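Side-chain contacts in BT_4661 (Bacteroides thetaiotaomicron, PDB 4AK2), which binds heparin and heparan sulphate as a SusE-like polysaccharide-binding protein at the bacterial surface, this chain being its ligand-binding domain: residues S116-S119 with V123-E126; S154-D159 with T225-H230; T201-M206 with G257-A262. One frame throughout, in Å; residues are numbered along the deposited sequence.

Interactions 1 and 2 follow one another along the chain, whereas the segments of interactions 2 and 3 alternate. In space interaction 2 sits about 15 Å from interaction 1 and about 12 Å from interaction 3, centre to centre, while the centres of interactions 1 and 3 are about 19 Å apart. Interaction 1 is a turn before strand 131-134, and its V123 and L125 pack on F156 and L158 of interaction 2. Strand 157-161, paired with strand 241-254, then leads to interaction 3, where D159 forms a salt bridge with R203. The apolar packing around F156 and L158 thus adjoins, along strand 157-161, the loops that bind the sulfated sugar.

Interaction 1 of 3, residues S116-S119 with V123-E126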
ATOM      1  N   SER A 116       3.579  -1.546 -13.081  1.00 14.86           N
ATOM      2  CA  SER A 116       4.827  -0.818 -13.275  1.00 15.17           C
ATOM      3  C   SER A 116       4.889  -0.165 -14.661  1.00 15.53           C
ATOM      4  O   SER A 116       4.095  -0.495 -15.545  1.00 19.17           O
ATOM      5  CB  SER A 116       6.024  -1.736 -13.075  1.00 15.87           C
ATOM      6  OG  SER A 116       7.160  -0.913 -12.912  1.00 17.94           O
ATOM      7  N   MET A 117       5.837   0.761 -14.851  1.00 16.61           N
ATOM      8  CA  MET A 117       6.036   1.406 -16.137  1.00 17.46           C
ATOM      9  C   MET A 117       7.399   2.073 -16.181  1.00 16.77           C
ATOM     10  O   MET A 117       8.015   2.323 -15.138  1.00 17.98           O
ATOM     11  CB  MET A 117       4.957   2.462 -16.390  1.00 19.11           C
ATOM     12  CG  MET A 117       5.112   3.739 -15.579  1.00 19.28           C
ATOM     13  SD  MET A 117       3.794   4.926 -15.870  1.00 20.84           S
ATOM     14  CE  MET A 117       4.042   5.317 -17.599  1.00 23.16           C
ATOM     15  N   ILE A 118       7.854   2.366 -17.394  1.00 17.51           N
ATOM     16  CA  ILE A 118       8.939   3.314 -17.606  1.00 20.71           C
ATOM     17  C   ILE A 118       8.268   4.683 -17.791  1.00 19.71           C
ATOM     18  O   ILE A 118       7.500   4.898 -18.742  1.00 22.61           O
ATOM     19  CB  ILE A 118       9.809   2.915 -18.813  1.00 22.52           C
ATOM     20  CG1 ILE A 118      10.360   1.504 -18.605  1.00 24.02           C
ATOM     21  CG2 ILE A 118      10.930   3.938 -19.020  1.00 22.87           C
ATOM     22  CD1 ILE A 118      11.255   0.964 -19.722  1.00 27.17           C
ATOM     23  N   SER A 119       8.541   5.587 -16.859  1.00 18.77           N
ATOM     24  CA  SER A 119       7.959   6.941 -16.865  1.00 18.16           C
ATOM     25  C   SER A 119       8.948   7.958 -17.469  1.00 16.51           C
ATOM     26  O   SER A 119       9.886   7.547 -18.144  1.00 20.75           O
ATOM     27  CB  SER A 119       7.452   7.297 -15.451  1.00 20.13           C
ATOM     28  OG  SER A 119       8.428   7.049 -14.470  1.00 18.62           O
ATOM     29  N   VAL A 123      12.979   6.581 -16.070  1.00 17.62           N
ATOM     30  CA  VAL A 123      12.807   6.104 -14.700  1.00 17.51           C
ATOM     31  C   VAL A 123      11.872   4.909 -14.714  1.00 17.42           C
ATOM     32  O   VAL A 123      10.845   4.897 -15.381  1.00 17.93           O
ATOM     33  CB  VAL A 123      12.243   7.221 -13.788  1.00 17.01           C
ATOM     34  CG1 VAL A 123      11.777   6.716 -12.415  1.00 18.28           C
ATOM     35  CG2 VAL A 123      13.253   8.342 -13.667  1.00 19.40           C
ATOM     36  N   GLN A 124      12.266   3.870 -13.990  1.00 18.08           N
ATOM     37  CA  GLN A 124      11.412   2.711 -13.797  1.00 16.61           C
ATOM     38  C   GLN A 124      11.399   2.473 -12.280  1.00 16.19           C
ATOM     39  O   GLN A 124      12.193   1.705 -11.727  1.00 18.15           O
ATOM     40  CB  GLN A 124      11.979   1.515 -14.550  1.00 19.66           C
ATOM     41  CG  GLN A 124      11.066   0.299 -14.532  1.00 19.06           C
ATOM     42  CD  GLN A 124      11.624  -0.831 -15.352  1.00 26.11           C
ATOM     43  OE1 GLN A 124      12.140  -0.630 -16.458  1.00 26.60           O
ATOM     44  NE2 GLN A 124      11.537  -2.041 -14.809  1.00 35.11           N
ATOM     45  N   LEU A 125      10.519   3.181 -11.571  1.00 16.69           N
ATOM     46  CA  LEU A 125      10.632   3.208 -10.104  1.00 15.01           C
ATOM     47  C   LEU A 125       9.879   2.035  -9.482  1.00 14.17           C
ATOM     48  O   LEU A 125       8.658   1.960  -9.580  1.00 16.24           O
ATOM     49  CB  LEU A 125      10.073   4.537  -9.569  1.00 15.99           C
ATOM     50  CG  LEU A 125      10.153   4.732  -8.037  1.00 15.05           C
ATOM     51  CD1 LEU A 125      11.626   4.791  -7.573  1.00 16.15           C
ATOM     52  CD2 LEU A 125       9.469   6.035  -7.678  1.00 17.27           C
ATOM     53  N   GLU A 126      10.622   1.127  -8.832  1.00 14.39           N
ATOM     54  CA  GLU A 126      10.030  -0.082  -8.303  1.00 13.46           C
ATOM     55  C   GLU A 126      10.511  -0.355  -6.878  1.00 12.54           C
ATOM     56  O   GLU A 126      11.718  -0.541  -6.626  1.00 15.06           O
ATOM     57  CB  GLU A 126      10.374  -1.307  -9.187  1.00 16.22           C
ATOM     58  CG  GLU A 126       9.754  -1.173 -10.569  1.00 17.33           C
ATOM     59  CD  GLU A 126       9.853  -2.430 -11.402  1.00 20.72           C
ATOM     60  OE1 GLU A 126      10.588  -3.361 -10.994  1.00 30.79           O
ATOM     61  OE2 GLU A 126       9.227  -2.496 -12.475  1.00 18.41           O
TER
HETATM   62  O   HOH W   1       8.377   4.486 -13.263  1.00 17.81           O
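S116 reaches across to E126 with its hydroxyl: S116 OG donates to E126 OE2 over 2.6 Å. It meets that oxygen on the anti side, 17° out of the carboxylate plane, and it can do so because OG lies anti to the backbone N of S116 (chi1 -164°). The same OE2 takes a weak bond from Q124 NE2, so two side chains steady one carboxylate oxygen, while OE1 has a long, weak ion pair with R29. The M117 side chain leaves the backbone away from 123-126, and the carbonyl makes the contact: its oxygen accepts from a water 2.9 Å from M117 O. The same water donates to V123 O, accepts from L125 N and is hydrogen-bonded to S119 OG. The two segments run in nearly opposite directions, joined by three residues, and make a hairpin-like turn between strand 105-115 and strand 131-134, with this water bridging its arms beside a single direct backbone bond between them. I118 brings its CA to 3.3 Å from V123 O in a CA-H...O contact. Its CG1 branch, beside the backbone N, lies against the amide oxygen of Q124, I118 CG1 to Q124 OE1 being 3.5 Å, and the two side chains slant across each other. S119 supplies the backbone bond of the turn: S119 N donates to V123 O over 2.8 Å, and the donor sits almost in line with the carbonyl, the C=O...N angle being 165°. Its hydroxyl also bonds Y253 OH, while CB of V123 lies 3.9 Å from S119 OG and the valine's side chain packs on I151.

Interaction 2 of 3, residues S154-D159 with T225-H230; sequences STFRLD and TDFKVH
F156 points the edge of its ring at the face of F227, a T-shaped (edge-to-face) pair with centroids 5.1 Å apart and planes at 88°. The atom that makes the approach is F156 CD2, which stands 3.7 Å above the F227 plane and over the centre of that ring. CB of F156 continues the contact, 3.8 Å from F227 CZ. Beside the pair, L158 comes in obliquely: its CB is 3.8 Å from F227 CD1, and its CD2 branch lies 4.0 Å from F227 CB. Both residues leave the backbone toward F227, and with CG anti to the backbone N (chi1 -166° in F156, -172° in L158) the ring edge of one and the methyl branch of the other are carried up to it. The opposite face of F227 carries the carbonyl carbon of T225, toward the rim, so the ring lies between F156 and its own segment. The rim of F227 also meets backbone, with CZ 3.2 Å from the carbonyl oxygen of F156.

That oxygen is gripped from another direction by R157, whose NH1 donates to F156 O over 2.8 Å and to S154 O over 2.9 Å. Both acceptors lie close to the guanidinium plane, although NH1 itself stands well above each carbonyl plane, and the two bonds tie the arginine back over the turn preceding the strand. Further out, the carbonyl of F227 accepts from Y127 OH. Outside the two segments L158 packs on Y127, I222, I251 and Y253, and F156 on L147. The whole is a hydrophobic cluster between sheets: strand 157-161, paired antiparallel with strand 241-254, is covered at its start by the loop leading into strand 229-231 of a small three-stranded antiparallel sheet.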
ATOM      1  N   SER A 154      22.481  10.133  -7.501  1.00 20.38           N
ATOM      2  CA  SER A 154      22.934  11.318  -6.769  0.50 18.92           C
ATOM      3  C   SER A 154      22.155  12.593  -7.124  1.00 17.69           C
ATOM      4  O   SER A 154      22.084  13.525  -6.306  1.00 20.81           O
ATOM      5  CB  SER A 154      24.450  11.525  -6.922  0.50 18.83           C
ATOM      6  OG  SER A 154      24.754  11.967  -8.226  0.50 20.69           O
ATOM      7  N   THR A 155      21.577  12.645  -8.331  1.00 17.04           N
ATOM      8  CA  THR A 155      20.787  13.801  -8.755  1.00 17.66           C
ATOM      9  C   THR A 155      19.275  13.495  -8.747  1.00 18.30           C
ATOM     10  O   THR A 155      18.459  14.329  -9.155  1.00 19.45           O
ATOM     11  CB  THR A 155      21.188  14.273 -10.180  1.00 18.88           C
ATOM     12  OG1 THR A 155      21.049  13.191 -11.108  1.00 18.31           O
ATOM     13  CG2 THR A 155      22.616  14.884 -10.262  1.00 22.21           C
ATOM     14  N   PHE A 156      18.888  12.308  -8.289  1.00 16.59           N
ATOM     15  CA  PHE A 156      17.468  11.942  -8.222  1.00 15.58           C
ATOM     16  C   PHE A 156      16.877  12.533  -6.946  1.00 14.59           C
ATOM     17  O   PHE A 156      17.526  12.530  -5.898  1.00 15.23           O
ATOM     18  CB  PHE A 156      17.344  10.423  -8.224  1.00 15.90           C
ATOM     19  CG  PHE A 156      15.956   9.905  -8.495  1.00 15.07           C
ATOM     20  CD1 PHE A 156      15.391  10.037  -9.770  1.00 15.92           C
ATOM     21  CD2 PHE A 156      15.209   9.259  -7.489  1.00 14.17           C
ATOM     22  CE1 PHE A 156      14.132   9.527 -10.034  1.00 16.26           C
ATOM     23  CE2 PHE A 156      13.937   8.740  -7.769  1.00 14.91           C
ATOM     24  CZ  PHE A 156      13.405   8.887  -9.049  1.00 16.38           C
ATOM     25  N   ARG A 157      15.669  13.093  -7.054  1.00 14.43           N
ATOM     26  CA  ARG A 157      14.902  13.562  -5.883  1.00 14.67           C
ATOM     27  C   ARG A 157      13.483  13.027  -5.984  1.00 13.29           C
ATOM     28  O   ARG A 157      12.946  12.937  -7.085  1.00 14.94           O
ATOM     29  CB  ARG A 157      14.880  15.110  -5.774  1.00 16.62           C
ATOM     30  CG  ARG A 157      16.271  15.745  -5.664  1.00 16.52           C
ATOM     31  CD  ARG A 157      17.023  15.415  -4.362  1.00 17.04           C
ATOM     32  NE  ARG A 157      18.297  16.121  -4.305  1.00 19.73           N
ATOM     33  CZ  ARG A 157      19.414  15.695  -4.858  1.00 20.41           C
ATOM     34  NH1 ARG A 157      19.464  14.517  -5.472  1.00 22.63           N
ATOM     35  NH2 ARG A 157      20.510  16.436  -4.738  1.00 25.55           N
ATOM     36  N   LEU A 158      12.879  12.674  -4.852  1.00 12.93           N
ATOM     37  CA  LEU A 158      11.620  11.911  -4.839  1.00 13.58           C
ATOM     38  C   LEU A 158      10.801  12.335  -3.618  1.00 11.97           C
ATOM     39  O   LEU A 158      11.324  12.390  -2.513  1.00 12.86           O
ATOM     40  CB  LEU A 158      11.986  10.417  -4.739  1.00 12.77           C
ATOM     41  CG  LEU A 158      10.804   9.447  -4.903  1.00 13.34           C
ATOM     42  CD1 LEU A 158      10.269   9.464  -6.349  1.00 14.70           C
ATOM     43  CD2 LEU A 158      11.233   8.037  -4.562  1.00 13.55           C
ATOM     44  N   ASP A 159       9.539  12.730  -3.811  1.00 12.90           N
ATOM     45  CA  ASP A 159       8.762  13.244  -2.675  1.00 12.64           C
ATOM     46  C   ASP A 159       7.280  13.043  -2.858  1.00 11.83           C
ATOM     47  O   ASP A 159       6.784  13.219  -3.980  1.00 12.84           O
ATOM     48  CB  ASP A 159       9.053  14.742  -2.521  1.00 12.92           C
ATOM     49  CG  ASP A 159       8.849  15.284  -1.129  1.00 13.60           C
ATOM     50  OD1 ASP A 159       9.076  14.551  -0.153  1.00 14.38           O
ATOM     51  OD2 ASP A 159       8.481  16.487  -0.988  1.00 16.65           O
ATOM     52  N   THR A 225      18.731   9.911  -0.148  1.00 15.99           N
ATOM     53  CA  THR A 225      19.964   9.136  -0.317  1.00 18.18           C
ATOM     54  C   THR A 225      19.661   7.785  -0.951  1.00 16.25           C
ATOM     55  O   THR A 225      20.242   7.398  -1.982  1.00 18.66           O
ATOM     56  CB  THR A 225      20.690   8.965   1.054  1.00 20.50           C
ATOM     57  OG1 THR A 225      21.069  10.279   1.487  1.00 28.38           O
ATOM     58  CG2 THR A 225      21.923   8.132   0.915  1.00 24.36           C
ATOM     59  N   ASP A 226      18.741   7.074  -0.303  1.00 16.43           N
ATOM     60  CA  ASP A 226      18.311   5.742  -0.728  1.00 16.42           C
ATOM     61  C   ASP A 226      16.854   5.688  -1.185  1.00 13.51           C
ATOM     62  O   ASP A 226      16.442   4.663  -1.728  1.00 14.48           O
ATOM     63  CB  ASP A 226      18.538   4.733   0.424  1.00 20.19           C
ATOM     64  CG  ASP A 226      19.965   4.665   0.872  1.00 22.56           C
ATOM     65  OD1 ASP A 226      20.842   4.578  -0.006  1.00 28.19           O
ATOM     66  OD2 ASP A 226      20.171   4.702   2.104  1.00 30.34           O
ATOM     67  N   PHE A 227      16.076   6.762  -0.945  1.00 14.50           N
ATOM     68  CA  PHE A 227      14.690   6.869  -1.451  1.00 12.77           C
ATOM     69  C   PHE A 227      13.745   5.891  -0.774  1.00 11.88           C
ATOM     70  O   PHE A 227      12.719   5.532  -1.309  1.00 13.23           O
ATOM     71  CB  PHE A 227      14.669   6.801  -2.987  1.00 13.44           C
ATOM     72  CG  PHE A 227      15.623   7.800  -3.592  1.00 13.00           C
ATOM     73  CD1 PHE A 227      15.377   9.172  -3.430  1.00 14.41           C
ATOM     74  CD2 PHE A 227      16.807   7.392  -4.197  1.00 13.69           C
ATOM     75  CE1 PHE A 227      16.278  10.120  -3.913  1.00 15.75           C
ATOM     76  CE2 PHE A 227      17.724   8.321  -4.666  1.00 14.49           C
ATOM     77  CZ  PHE A 227      17.461   9.679  -4.518  1.00 16.49           C
ATOM     78  N   LYS A 228      14.083   5.468   0.449  1.00 12.57           N
ATOM     79  CA  LYS A 228      13.149   4.715   1.275  1.00 12.24           C
ATOM     80  C   LYS A 228      12.058   5.652   1.777  1.00 11.93           C
ATOM     81  O   LYS A 228      12.288   6.849   2.022  1.00 12.78           O
ATOM     82  CB  LYS A 228      13.863   4.138   2.493  1.00 13.08           C
ATOM     83  CG  LYS A 228      14.995   3.144   2.169  1.00 13.45           C
ATOM     84  CD  LYS A 228      15.676   2.655   3.439  1.00 14.05           C
ATOM     85  CE  LYS A 228      16.739   1.619   3.129  1.00 17.78           C
ATOM     86  NZ  LYS A 228      17.363   1.136   4.405  1.00 21.21           N
ATOM     87  N   VAL A 229      10.866   5.097   1.953  1.00 11.77           N
ATOM     88  CA  VAL A 229       9.809   5.796   2.672  1.00 10.87           C
ATOM     89  C   VAL A 229      10.003   5.548   4.185  1.00 10.49           C
ATOM     90  O   VAL A 229      10.088   4.396   4.593  1.00 12.28           O
ATOM     91  CB  VAL A 229       8.383   5.353   2.255  1.00 11.51           C
ATOM     92  CG1 VAL A 229       7.336   6.020   3.141  1.00 14.19           C
ATOM     93  CG2 VAL A 229       8.120   5.619   0.768  1.00 13.55           C
ATOM     94  N   HIS A 230      10.075   6.632   4.966  1.00 10.61           N
ATOM     95  CA  HIS A 230      10.140   6.589   6.410  1.00 11.58           C
ATOM     96  C   HIS A 230       8.844   6.922   7.021  1.00 11.92           C
ATOM     97  O   HIS A 230       8.187   7.855   6.571  1.00 13.26           O
ATOM     98  CB  HIS A 230      11.186   7.603   6.919  1.00 13.58           C
ATOM     99  CG  HIS A 230      12.558   7.342   6.384  1.00 13.25           C
ATOM    100  ND1 HIS A 230      13.579   6.905   7.168  1.00 17.86           N
ATOM    101  CD2 HIS A 230      13.057   7.426   5.099  1.00 15.31           C
ATOM    102  CE1 HIS A 230      14.671   6.733   6.401  1.00 18.03           C
ATOM    103  NE2 HIS A 230      14.358   7.055   5.138  1.00 16.77           N
TER

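Interaction 3 of 3, residues T201-M206 with G257-A262; sequences TSRKPM and GKDPQA. With SGN (2-deoxy-6-O-sulfo-2-(sulfoamino)-alpha-D-glucopyranose), chain B.
R203 and Q261 have the nearest CA atoms, 8.8 Å apart, so two loops, one with a short 3-10 segment at 204-205, meet through side chains alone. R203 spans the gap with a chain extended from CG to NE, and D259 comes from the opposite direction. Their flat groups join end-on and nearly coplanar, 14° apart: R203 NH1 donates to D259 OD1 over 2.8 Å and R203 NH2 to D259 OD2 over 2.9 Å, each on the syn lone pair. D259 OD1 also accepts from Q261 N, an Asx turn in which the donor comes from above the carboxylate plane. The turn is consistent with the placing of Q261 over the arginine, where Q261 CG lies 3.7 Å above the centre of one R203 guanidinium face and the amide stacks on that group. D159 and E210 form further salt bridges with R203.

The N-sulfo group of SGN is held by both loops: R203 N donates to O3S over 2.7 Å and Q261 NE2 to O1S over 2.8 Å. T201 OG1 reaches the 6-O-sulfate, bonding SGN O6S over 2.9 Å, while Q182 also binds the sugar. With its guanidinium engaged by carboxylates, R203 hydrogen-bonds the ligand through its backbone N-H. The hydrogen bonds that these two loops give to the sulfo groups thus come from neutral donors, a backbone N-H, an amide and a hydroxyl; the cationic donor R161 is supplied from outside them.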
ATOM      1  N   THR A 201      -4.785  19.987   2.234  1.00 18.73           N
ATOM      2  CA  THR A 201      -4.622  18.767   1.438  1.00 18.61           C
ATOM      3  C   THR A 201      -3.228  18.748   0.818  1.00 16.56           C
ATOM      4  O   THR A 201      -2.988  18.073  -0.172  1.00 17.48           O
ATOM      5  CB  THR A 201      -5.706  18.639   0.348  1.00 18.30           C
ATOM      6  OG1 THR A 201      -5.642  19.779  -0.521  1.00 20.17           O
ATOM      7  CG2 THR A 201      -7.122  18.579   0.954  1.00 20.31           C
ATOM      8  N   SER A 202      -2.314  19.509   1.418  1.00 16.78           N
ATOM      9  CA  SER A 202      -0.957  19.698   0.867  1.00 16.52           C
ATOM     10  C   SER A 202      -0.061  18.466   1.083  1.00 14.42           C
ATOM     11  O   SER A 202      -0.382  17.540   1.874  1.00 15.11           O
ATOM     12  CB  SER A 202      -0.286  20.934   1.472  1.00 17.93           C
ATOM     13  OG  SER A 202       0.130  20.659   2.809  1.00 17.26           O
ATOM     14  N   ARG A 203       1.104  18.468   0.443  1.00 15.13           N
ATOM     15  CA  ARG A 203       2.057  17.378   0.635  1.00 13.73           C
ATOM     16  C   ARG A 203       2.765  17.484   1.980  1.00 14.09           C
ATOM     17  O   ARG A 203       3.460  16.541   2.373  1.00 13.82           O
ATOM     18  CB  ARG A 203       3.104  17.418  -0.471  1.00 13.69           C
ATOM     19  CG  ARG A 203       4.050  18.609  -0.392  1.00 15.19           C
ATOM     20  CD  ARG A 203       5.170  18.561  -1.405  1.00 15.81           C
ATOM     21  NE  ARG A 203       6.012  19.749  -1.290  1.00 14.88           N
ATOM     22  CZ  ARG A 203       7.174  19.909  -1.905  1.00 14.59           C
ATOM     23  NH1 ARG A 203       7.691  18.938  -2.665  1.00 14.68           N
ATOM     24  NH2 ARG A 203       7.851  21.036  -1.727  1.00 16.00           N
ATOM     25  N   LYS A 204       2.584  18.583   2.717  1.00 13.15           N
ATOM     26  CA  LYS A 204       3.526  18.899   3.813  1.00 14.70           C
ATOM     27  C   LYS A 204       3.739  17.785   4.854  1.00 14.41           C
ATOM     28  O   LYS A 204       4.914  17.504   5.200  1.00 14.05           O
ATOM     29  CB  LYS A 204       3.187  20.228   4.460  1.00 16.04           C
ATOM     30  CG  LYS A 204       3.381  21.411   3.516  1.00 20.04           C
ATOM     31  CD  LYS A 204       2.809  22.698   4.079  1.00 23.83           C
ATOM     32  CE  LYS A 204       2.929  23.845   3.075  1.00 30.18           C
ATOM     33  NZ  LYS A 204       2.159  24.974   3.628  1.00 34.23           N
ATOM     34  N   PRO A 205       2.658  17.125   5.333  1.00 13.23           N
ATOM     35  CA  PRO A 205       2.893  16.113   6.386  1.00 14.27           C
ATOM     36  C   PRO A 205       3.699  14.897   5.941  1.00 13.26           C
ATOM     37  O   PRO A 205       4.177  14.142   6.795  1.00 13.19           O
ATOM     38  CB  PRO A 205       1.463  15.689   6.785  1.00 14.55           C
ATOM     39  CG  PRO A 205       0.593  16.899   6.422  1.00 15.32           C
ATOM     40  CD  PRO A 205       1.200  17.329   5.098  1.00 14.37           C
ATOM     41  N   MET A 206       3.811  14.704   4.635  1.00 11.72           N
ATOM     42  CA  MET A 206       4.473  13.532   4.058  1.00 11.21           C
ATOM     43  C   MET A 206       5.716  13.894   3.256  1.00 11.66           C
ATOM     44  O   MET A 206       6.255  13.054   2.530  1.00 12.71           O
ATOM     45  CB  MET A 206       3.490  12.750   3.188  1.00 12.67           C
ATOM     46  CG  MET A 206       2.519  11.901   3.987  1.00 13.63           C
ATOM     47  SD  MET A 206       3.278  10.625   5.029  1.00 15.35           S
ATOM     48  CE  MET A 206       4.296   9.665   3.915  1.00 15.78           C
ATOM     49  N   GLY A 257      18.237  17.076  -9.579  1.00 17.63           N
ATOM     50  CA  GLY A 257      18.699  17.524  -8.253  1.00 20.23           C
ATOM     51  C   GLY A 257      17.825  18.546  -7.542  1.00 19.89           C
ATOM     52  O   GLY A 257      18.261  19.165  -6.573  1.00 23.47           O
ATOM     53  N   LYS A 258      16.573  18.698  -7.997  1.00 17.92           N
ATOM     54  CA  LYS A 258      15.683  19.737  -7.497  1.00 19.67           C
ATOM     55  C   LYS A 258      14.470  19.132  -6.781  1.00 16.41           C
ATOM     56  O   LYS A 258      14.064  18.007  -7.089  1.00 17.64           O
ATOM     57  CB  LYS A 258      15.175  20.642  -8.666  1.00 21.95           C
ATOM     58  CG  LYS A 258      16.294  21.318  -9.446  1.00 26.15           C
ATOM     59  CD  LYS A 258      17.200  22.083  -8.502  1.00 31.77           C
ATOM     60  N   ASP A 259      13.855  19.927  -5.890  1.00 17.88           N
ATOM     61  CA  ASP A 259      12.564  19.589  -5.285  1.00 16.11           C
ATOM     62  C   ASP A 259      11.568  19.288  -6.415  1.00 15.61           C
ATOM     63  O   ASP A 259      11.355  20.126  -7.291  1.00 17.89           O
ATOM     64  CB  ASP A 259      12.106  20.785  -4.441  1.00 17.85           C
ATOM     65  CG  ASP A 259      10.768  20.591  -3.778  1.00 15.34           C
ATOM     66  OD1 ASP A 259       9.997  19.678  -4.147  1.00 16.64           O
ATOM     67  OD2 ASP A 259      10.465  21.415  -2.894  1.00 18.43           O
ATOM     68  N   PRO A 260      10.941  18.101  -6.398  1.00 15.08           N
ATOM     69  CA  PRO A 260      10.078  17.688  -7.516  1.00 15.84           C
ATOM     70  C   PRO A 260       8.614  18.110  -7.396  1.00 14.49           C
ATOM     71  O   PRO A 260       7.740  17.555  -8.087  1.00 15.81           O
ATOM     72  CB  PRO A 260      10.207  16.154  -7.462  1.00 16.24           C
ATOM     73  CG  PRO A 260      10.291  15.869  -5.980  1.00 15.01           C
ATOM     74  CD  PRO A 260      11.168  17.002  -5.445  1.00 15.35           C
ATOM     75  N   GLN A 261       8.351  19.119  -6.561  1.00 14.35           N
ATOM     76  CA  GLN A 261       7.001  19.600  -6.315  1.00 14.97           C
ATOM     77  C   GLN A 261       6.186  19.789  -7.582  1.00 16.04           C
ATOM     78  O   GLN A 261       5.006  19.409  -7.620  1.00 17.48           O
ATOM     79  CB  GLN A 261       7.045  20.919  -5.533  1.00 17.79           C
ATOM     80  CG  GLN A 261       5.707  21.371  -4.974  1.00 17.97           C
ATOM     81  CD  GLN A 261       5.813  22.675  -4.190  1.00 25.52           C
ATOM     82  OE1 GLN A 261       6.684  23.533  -4.457  1.00 29.95           O
ATOM     83  NE2 GLN A 261       4.939  22.820  -3.188  1.00 26.12           N
ATOM     84  N   ALA A 262       6.813  20.402  -8.588  1.00 18.10           N
ATOM     85  CA  ALA A 262       6.123  20.862  -9.809  1.00 17.62           C
ATOM     86  C   ALA A 262       6.378  19.893 -10.984  1.00 17.85           C
ATOM     87  O   ALA A 262       6.176  20.224 -12.141  1.00 19.64           O
ATOM     88  CB  ALA A 262       6.477  22.324 -10.156  1.00 19.71           C
TER
HETATM   89  C1  SGN B   1      -1.512  22.822  -1.871  1.00 19.32           C
HETATM   90  C2  SGN B   1      -1.081  21.807  -2.933  1.00 17.91           C
HETATM   91  C3  SGN B   1      -1.946  22.011  -4.183  1.00 18.01           C
HETATM   92  C4  SGN B   1      -3.422  21.972  -3.832  1.00 17.96           C
HETATM   93  C5  SGN B   1      -3.770  22.995  -2.745  1.00 19.14           C
HETATM   94  C6  SGN B   1      -5.207  22.776  -2.260  1.00 21.59           C
HETATM   95  N2  SGN B   1       0.344  21.955  -3.200  1.00 19.63           N
HETATM   96  O1  SGN B   1      -1.144  24.142  -2.258  1.00 22.45           O
HETATM   97  O3  SGN B   1      -1.632  20.950  -5.086  1.00 21.65           O
HETATM   98  O4  SGN B   1      -4.186  22.410  -4.968  1.00 17.90           O
HETATM   99  O5  SGN B   1      -2.915  22.722  -1.634  1.00 19.25           O
HETATM  100  O6  SGN B   1      -5.544  23.750  -1.289  1.00 28.25           O
HETATM  101  S1  SGN B   1       1.479  21.330  -2.271  1.00 19.39           S
HETATM  102  O1S SGN B   1       2.677  21.209  -3.071  1.00 20.90           O
HETATM  103  O2S SGN B   1       1.714  22.099  -1.077  1.00 21.99           O
HETATM  104  O3S SGN B   1       0.955  19.917  -1.852  1.00 19.43           O
HETATM  105  S2  SGN B   1      -6.878  23.637  -0.527  1.00 44.10           S
HETATM  106  O4S SGN B   1      -7.980  23.867  -1.460  1.00 51.65           O
HETATM  107  O5S SGN B   1      -6.835  24.837   0.593  1.00 68.35           O
HETATM  108  O6S SGN B   1      -6.892  22.344   0.171  1.00 41.79           O